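Local coordinates for surface glycan binding protein B (Bacteroides ovatus, PDB 6E57) that binds mixed-linkage beta-glucan as a surface glycan-binding protein, probably at the cell surface of a gut bacterium that feeds on cereal fibre, at residues V69-G83 / T104-G116. Numbering follows the deposited sequence.
Sequences VTPKDYTTVTWFIDG and TYNLKIEVETVKG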
loop_
_atom_site.group_PDB
_atom_site.type_symbol
_atom_site.label_atom_id
_atom_site.label_comp_id
_atom_site.label_asym_id
_atom_site.label_seq_id
_atom_site.Cartn_x
_atom_site.Cartn_y
_atom_site.Cartn_z
ATOM N N VAL A 69 29.274 -1.334 -27.065
ATOM C CA VAL A 69 28.301 -0.762 -27.992
ATOM C C VAL A 69 28.843 -0.834 -29.428
ATOM O O VAL A 69 30.045 -0.720 -29.657
ATOM C CB VAL A 69 27.957 0.687 -27.593
ATOM C CG1 VAL A 69 26.843 1.263 -28.453
ATOM C CG2 VAL A 69 27.602 0.799 -26.119
ATOM N N THR A 70 27.923 -1.029 -30.381
ATOM C CA THR A 70 28.177 -0.936 -31.822
ATOM C C THR A 70 27.364 0.238 -32.366
ATOM O O THR A 70 26.228 0.433 -31.937
ATOM C CB THR A 70 27.814 -2.252 -32.527
ATOM O OG1 THR A 70 28.490 -3.310 -31.849
ATOM C CG2 THR A 70 28.177 -2.277 -33.997
ATOM N N PRO A 71 27.937 1.036 -33.282
ATOM C CA PRO A 71 29.311 0.959 -33.761
ATOM C C PRO A 71 30.341 1.522 -32.767
ATOM O O PRO A 71 30.054 2.491 -32.058
ATOM C CB PRO A 71 29.324 1.814 -35.037
ATOM C CG PRO A 71 28.175 2.764 -34.837
ATOM C CD PRO A 71 27.136 1.915 -34.143
ATOM N N LYS A 72 31.538 0.922 -32.767
ATOM C CA LYS A 72 32.605 1.168 -31.783
ATOM C C LYS A 72 32.793 2.672 -31.534
ATOM O O LYS A 72 32.593 3.150 -30.411
ATOM C CB LYS A 72 33.929 0.565 -32.267
ATOM C CG LYS A 72 34.020 -0.956 -32.235
ATOM C CD LYS A 72 35.307 -1.489 -32.844
ATOM C CE LYS A 72 35.280 -2.980 -33.111
ATOM N NZ LYS A 72 34.430 -3.321 -34.277
ATOM N N ASP A 73 33.173 3.401 -32.594
ATOM C CA ASP A 73 33.750 4.747 -32.483
ATOM C C ASP A 73 32.740 5.838 -32.873
ATOM O O ASP A 73 33.121 7.006 -32.971
ATOM C CB ASP A 73 34.991 4.893 -33.373
ATOM C CG ASP A 73 35.961 3.722 -33.327
ATOM O OD1 ASP A 73 35.655 2.681 -33.946
ATOM O OD2 ASP A 73 37.022 3.866 -32.684
ATOM N N TYR A 74 31.470 5.474 -33.089
ATOM C CA TYR A 74 30.493 6.400 -33.671
ATOM C C TYR A 74 29.212 6.462 -32.825
ATOM O O TYR A 74 28.148 6.791 -33.349
ATOM C CB TYR A 74 30.174 5.990 -35.113
ATOM C CG TYR A 74 31.355 5.961 -36.051
ATOM C CD1 TYR A 74 31.949 7.133 -36.493
ATOM C CD2 TYR A 74 31.869 4.761 -36.519
ATOM C CE1 TYR A 74 33.028 7.115 -37.365
ATOM C CE2 TYR A 74 32.947 4.725 -37.391
ATOM C CZ TYR A 74 33.530 5.906 -37.816
ATOM O OH TYR A 74 34.593 5.880 -38.671
ATOM N N THR A 75 29.320 6.180 -31.520
ATOM C CA THR A 75 28.169 6.217 -30.607
ATOM C C THR A 75 28.479 7.108 -29.399
ATOM O O THR A 75 29.589 7.086 -28.871
ATOM C CB THR A 75 27.766 4.812 -30.138
ATOM O OG1 THR A 75 28.913 4.167 -29.580
ATOM C CG2 THR A 75 27.192 3.966 -31.254
ATOM N N THR A 76 27.471 7.888 -28.986
ATOM C CA THR A 76 27.469 8.637 -27.728
ATOM C C THR A 76 26.308 8.131 -26.862
ATOM O O THR A 76 25.196 7.938 -27.363
ATOM C CB THR A 76 27.359 10.147 -27.979
ATOM O OG1 THR A 76 28.453 10.537 -28.811
ATOM C CG2 THR A 76 27.376 10.963 -26.704
ATOM N N VAL A 77 26.574 7.921 -25.568
ATOM C CA VAL A 77 25.564 7.428 -24.638
ATOM C C VAL A 77 25.373 8.463 -23.521
ATOM O O VAL A 77 26.342 9.004 -22.981
ATOM C CB VAL A 77 25.922 6.030 -24.091
ATOM C CG1 VAL A 77 26.603 5.168 -25.144
ATOM C CG2 VAL A 77 26.776 6.090 -22.839
ATOM N N THR A 78 24.103 8.736 -23.197
ATOM C CA THR A 78 23.715 9.659 -22.139
ATOM C C THR A 78 22.991 8.876 -21.036
ATOM O O THR A 78 22.222 7.954 -21.315
ATOM C CB THR A 78 22.846 10.794 -22.693
ATOM O OG1 THR A 78 23.498 11.341 -23.836
ATOM C CG2 THR A 78 22.609 11.897 -21.686
ATOM N N TRP A 79 23.247 9.260 -19.783
ATOM C CA TRP A 79 22.650 8.619 -18.623
ATOM C C TRP A 79 21.676 9.594 -17.947
ATOM O O TRP A 79 21.950 10.792 -17.856
ATOM C CB TRP A 79 23.741 8.139 -17.656
ATOM C CG TRP A 79 24.815 7.316 -18.299
ATOM C CD1 TRP A 79 25.863 7.774 -19.046
ATOM C CD2 TRP A 79 24.964 5.886 -18.241
ATOM N NE1 TRP A 79 26.646 6.732 -19.460
ATOM C CE2 TRP A 79 26.120 5.561 -18.982
ATOM C CE3 TRP A 79 24.237 4.853 -17.644
ATOM C CZ2 TRP A 79 26.562 4.248 -19.138
ATOM C CZ3 TRP A 79 24.674 3.555 -17.796
ATOM C CH2 TRP A 79 25.820 3.259 -18.536
ATOM N N PHE A 80 20.541 9.057 -17.480
ATOM C CA PHE A 80 19.512 9.830 -16.796
ATOM C C PHE A 80 19.111 9.123 -15.494
ATOM O O PHE A 80 18.699 7.966 -15.521
ATOM C CB PHE A 80 18.290 10.015 -17.699
ATOM C CG PHE A 80 18.535 10.796 -18.964
ATOM C CD1 PHE A 80 19.111 10.193 -20.072
ATOM C CD2 PHE A 80 18.164 12.129 -19.059
ATOM C CE1 PHE A 80 19.324 10.911 -21.240
ATOM C CE2 PHE A 80 18.378 12.845 -20.228
ATOM C CZ PHE A 80 18.960 12.235 -21.316
ATOM N N ILE A 81 19.240 9.839 -14.369
ATOM C CA ILE A 81 18.736 9.401 -13.060
ATOM C C ILE A 81 17.465 10.206 -12.747
ATOM O O ILE A 81 17.515 11.434 -12.639
ATOM C CB ILE A 81 19.809 9.568 -11.961
ATOM C CG1 ILE A 81 21.096 8.796 -12.277
ATOM C CG2 ILE A 81 19.251 9.186 -10.599
ATOM C CD1 ILE A 81 20.966 7.292 -12.178
ATOM N N ASP A 82 16.336 9.496 -12.614
ATOM C CA ASP A 82 15.003 10.077 -12.392
ATOM C C ASP A 82 14.732 11.177 -13.428
ATOM O O ASP A 82 14.259 12.258 -13.082
ATOM C CB ASP A 82 14.852 10.612 -10.964
ATOM C CG ASP A 82 14.800 9.540 -9.887
ATOM O OD1 ASP A 82 14.561 8.361 -10.230
ATOM O OD2 ASP A 82 14.993 9.896 -8.708
ATOM N N GLY A 83 15.052 10.898 -14.697
ATOM C CA GLY A 83 14.735 11.801 -15.804
ATOM C C GLY A 83 15.761 12.910 -16.011
ATOM O O GLY A 83 15.765 13.535 -17.065
ATOM N N THR A 104 15.404 4.215 -4.304
ATOM C CA THR A 104 15.116 3.555 -5.570
ATOM C C THR A 104 15.044 4.634 -6.655
ATOM O O THR A 104 14.359 5.636 -6.484
ATOM C CB THR A 104 13.836 2.715 -5.464
ATOM O OG1 THR A 104 14.120 1.638 -4.572
ATOM C CG2 THR A 104 13.357 2.170 -6.792
ATOM N N TYR A 105 15.764 4.411 -7.759
ATOM C CA TYR A 105 15.976 5.414 -8.795
ATOM C C TYR A 105 15.588 4.849 -10.163
ATOM O O TYR A 105 15.817 3.673 -10.441
ATOM C CB TYR A 105 17.447 5.836 -8.839
ATOM C CG TYR A 105 17.956 6.483 -7.578
ATOM C CD1 TYR A 105 18.430 5.719 -6.524
ATOM C CD2 TYR A 105 17.962 7.861 -7.439
ATOM C CE1 TYR A 105 18.898 6.310 -5.361
ATOM C CE2 TYR A 105 18.427 8.467 -6.285
ATOM C CZ TYR A 105 18.896 7.690 -5.242
ATOM O OH TYR A 105 19.356 8.292 -4.107
ATOM N N ASN A 106 15.030 5.713 -11.015
ATOM C CA ASN A 106 14.829 5.404 -12.420
ATOM C C ASN A 106 16.128 5.718 -13.174
ATOM O O ASN A 106 16.647 6.829 -13.075
ATOM C CB ASN A 106 13.637 6.167 -13.004
ATOM C CG ASN A 106 13.431 5.880 -14.475
ATOM O OD1 ASN A 106 14.178 6.371 -15.322
ATOM N ND2 ASN A 106 12.426 5.079 -14.786
ATOM N N LEU A 107 16.643 4.727 -13.915
ATOM C CA LEU A 107 17.836 4.877 -14.753
ATOM C C LEU A 107 17.445 4.681 -16.220
ATOM O O LEU A 107 16.875 3.649 -16.564
ATOM C CB LEU A 107 18.889 3.847 -14.331
ATOM C CG LEU A 107 20.145 3.793 -15.203
ATOM C CD1 LEU A 107 20.873 5.130 -15.196
ATOM C CD2 LEU A 107 21.076 2.675 -14.753
ATOM N N LYS A 108 17.752 5.675 -17.060
ATOM C CA LYS A 108 17.625 5.566 -18.515
ATOM C C LYS A 108 19.025 5.599 -19.134
ATOM O O LYS A 108 19.849 6.436 -18.762
ATOM C CB LYS A 108 16.763 6.693 -19.093
ATOM C CG LYS A 108 15.262 6.537 -18.890
ATOM C CD LYS A 108 14.450 7.718 -19.393
ATOM C CE LYS A 108 13.015 7.715 -18.904
ATOM N NZ LYS A 108 12.916 8.059 -17.464
ATOM N N ILE A 109 19.269 4.674 -20.069
ATOM C CA ILE A 109 20.497 4.604 -20.858
ATOM C C ILE A 109 20.132 4.877 -22.321
ATOM O O ILE A 109 19.585 4.009 -22.994
ATOM C CB ILE A 109 21.187 3.234 -20.691
ATOM C CG1 ILE A 109 21.433 2.896 -19.217
ATOM C CG2 ILE A 109 22.470 3.172 -21.509
ATOM C CD1 ILE A 109 21.848 1.463 -18.973
ATOM N N GLU A 110 20.433 6.091 -22.792
ATOM C CA GLU A 110 20.126 6.504 -24.157
ATOM C C GLU A 110 21.412 6.502 -24.988
ATOM O O GLU A 110 22.343 7.244 -24.696
ATOM C CB GLU A 110 19.457 7.879 -24.160
ATOM C CG GLU A 110 18.078 7.867 -23.524
ATOM C CD GLU A 110 17.203 9.068 -23.840
ATOM O OE1 GLU A 110 17.557 9.845 -24.758
ATOM O OE2 GLU A 110 16.165 9.223 -23.164
ATOM N N VAL A 111 21.439 5.646 -26.015
ATOM C CA VAL A 111 22.550 5.537 -26.951
ATOM C C VAL A 111 22.112 6.156 -28.282
ATOM O O VAL A 111 21.041 5.835 -28.792
ATOM C CB VAL A 111 22.983 4.068 -27.131
ATOM C CG1 VAL A 111 24.144 3.933 -28.104
ATOM C CG2 VAL A 111 23.321 3.414 -25.800
ATOM N N GLU A 112 22.951 7.047 -28.825
ATOM C CA GLU A 112 22.709 7.693 -30.115
ATOM C C GLU A 112 23.980 7.602 -30.969
ATOM O O GLU A 112 25.089 7.787 -30.468
ATOM C CB GLU A 112 22.291 9.152 -29.917
ATOM C CG GLU A 112 21.591 9.750 -31.124
ATOM C CD GLU A 112 21.286 11.234 -31.010
ATOM O OE1 GLU A 112 22.183 11.987 -30.587
ATOM O OE2 GLU A 112 20.150 11.632 -31.342
ATOM N N THR A 113 23.796 7.313 -32.261
ATOM C CA THR A 113 24.893 7.265 -33.225
ATOM C C THR A 113 25.020 8.637 -33.898
ATOM O O THR A 113 24.171 9.508 -33.711
ATOM C CB THR A 113 24.709 6.110 -34.220
ATOM O OG1 THR A 113 25.912 5.999 -34.978
ATOM C CG2 THR A 113 23.536 6.285 -35.160
ATOM N N VAL A 114 26.087 8.810 -34.684
ATOM C CA VAL A 114 26.397 10.086 -35.342
ATOM C C VAL A 114 25.294 10.442 -36.354
ATOM O O VAL A 114 25.011 11.622 -36.556
ATOM C CB VAL A 114 27.789 10.072 -36.006
ATOM C CG1 VAL A 114 28.900 9.882 -34.983
ATOM C CG2 VAL A 114 27.897 9.034 -37.117
ATOM N N LYS A 115 24.679 9.427 -36.977
ATOM C CA LYS A 115 23.613 9.628 -37.973
ATOM C C LYS A 115 22.221 9.569 -37.318
ATOM O O LYS A 115 21.212 9.487 -38.019
ATOM C CB LYS A 115 23.765 8.617 -39.116
ATOM C CG LYS A 115 24.779 9.007 -40.187
ATOM C CD LYS A 115 24.205 9.840 -41.328
ATOM C CE LYS A 115 24.191 11.335 -41.072
ATOM N NZ LYS A 115 25.496 11.970 -41.375
ATOM N N GLY A 116 22.168 9.614 -35.981
ATOM C CA GLY A 116 20.957 9.993 -35.241
ATOM C C GLY A 116 20.090 8.815 -34.818
ATOM O O GLY A 116 19.112 9.011 -34.096
#
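With chi1 of -51° on W79 and -54° on I109, CG and CG1 respectively stand opposite the carbonyl carbon, and the two side chains run alongside each other on one face of the paired strands. W79 CZ3 meets I109 CG1 at 3.6 Å, while CG2 of I109 lies over a face of the indole and L107 CD1 comes to its edge. A broad flat ring suits this place because I109 lines its face and L107 its rim, and its NE1 is satisfied by the backbone O of D93. Further along, V111 turns CG1 to meet V69 CG1 tip to tip at 3.8 Å and CG2 to V77. Strands 75-81 and 104-113, doubly hydrogen-bonded at T76-E112, T78-E110 and F80-K108, are antiparallel neighbours in an N-terminal domain, probably an immunoglobulin-like beta-sandwich, far from the glycan pocket. Valine, isoleucine, leucine and tryptophan dominate the inner face, where L67 of the facing sheet touches V77, W79 and I109; toward the turn T75 OG1 bonds P71 O. On the outer face F80 CE1 sits obliquely 3.8 Å from E110 CD, ring and carboxylate planes 34° apart; the partly exposed carboxylate suits this outward position. D82, just past the strand, continues the pairing with a side chain: OD1 accepts N106 N at 2.8 Å, while D82 N gives to N106 O. D82 OD2 forms a salt bridge with R199; N106 ND2 bonds E122 OE1 and its OD1 takes K108 NZ from above the carbonyl plane. At the other end Y74 O takes the hydroxyl of T113 at 2.9 Å, the donor tilted from the carbonyl plane, plus a weak bond from V114 N.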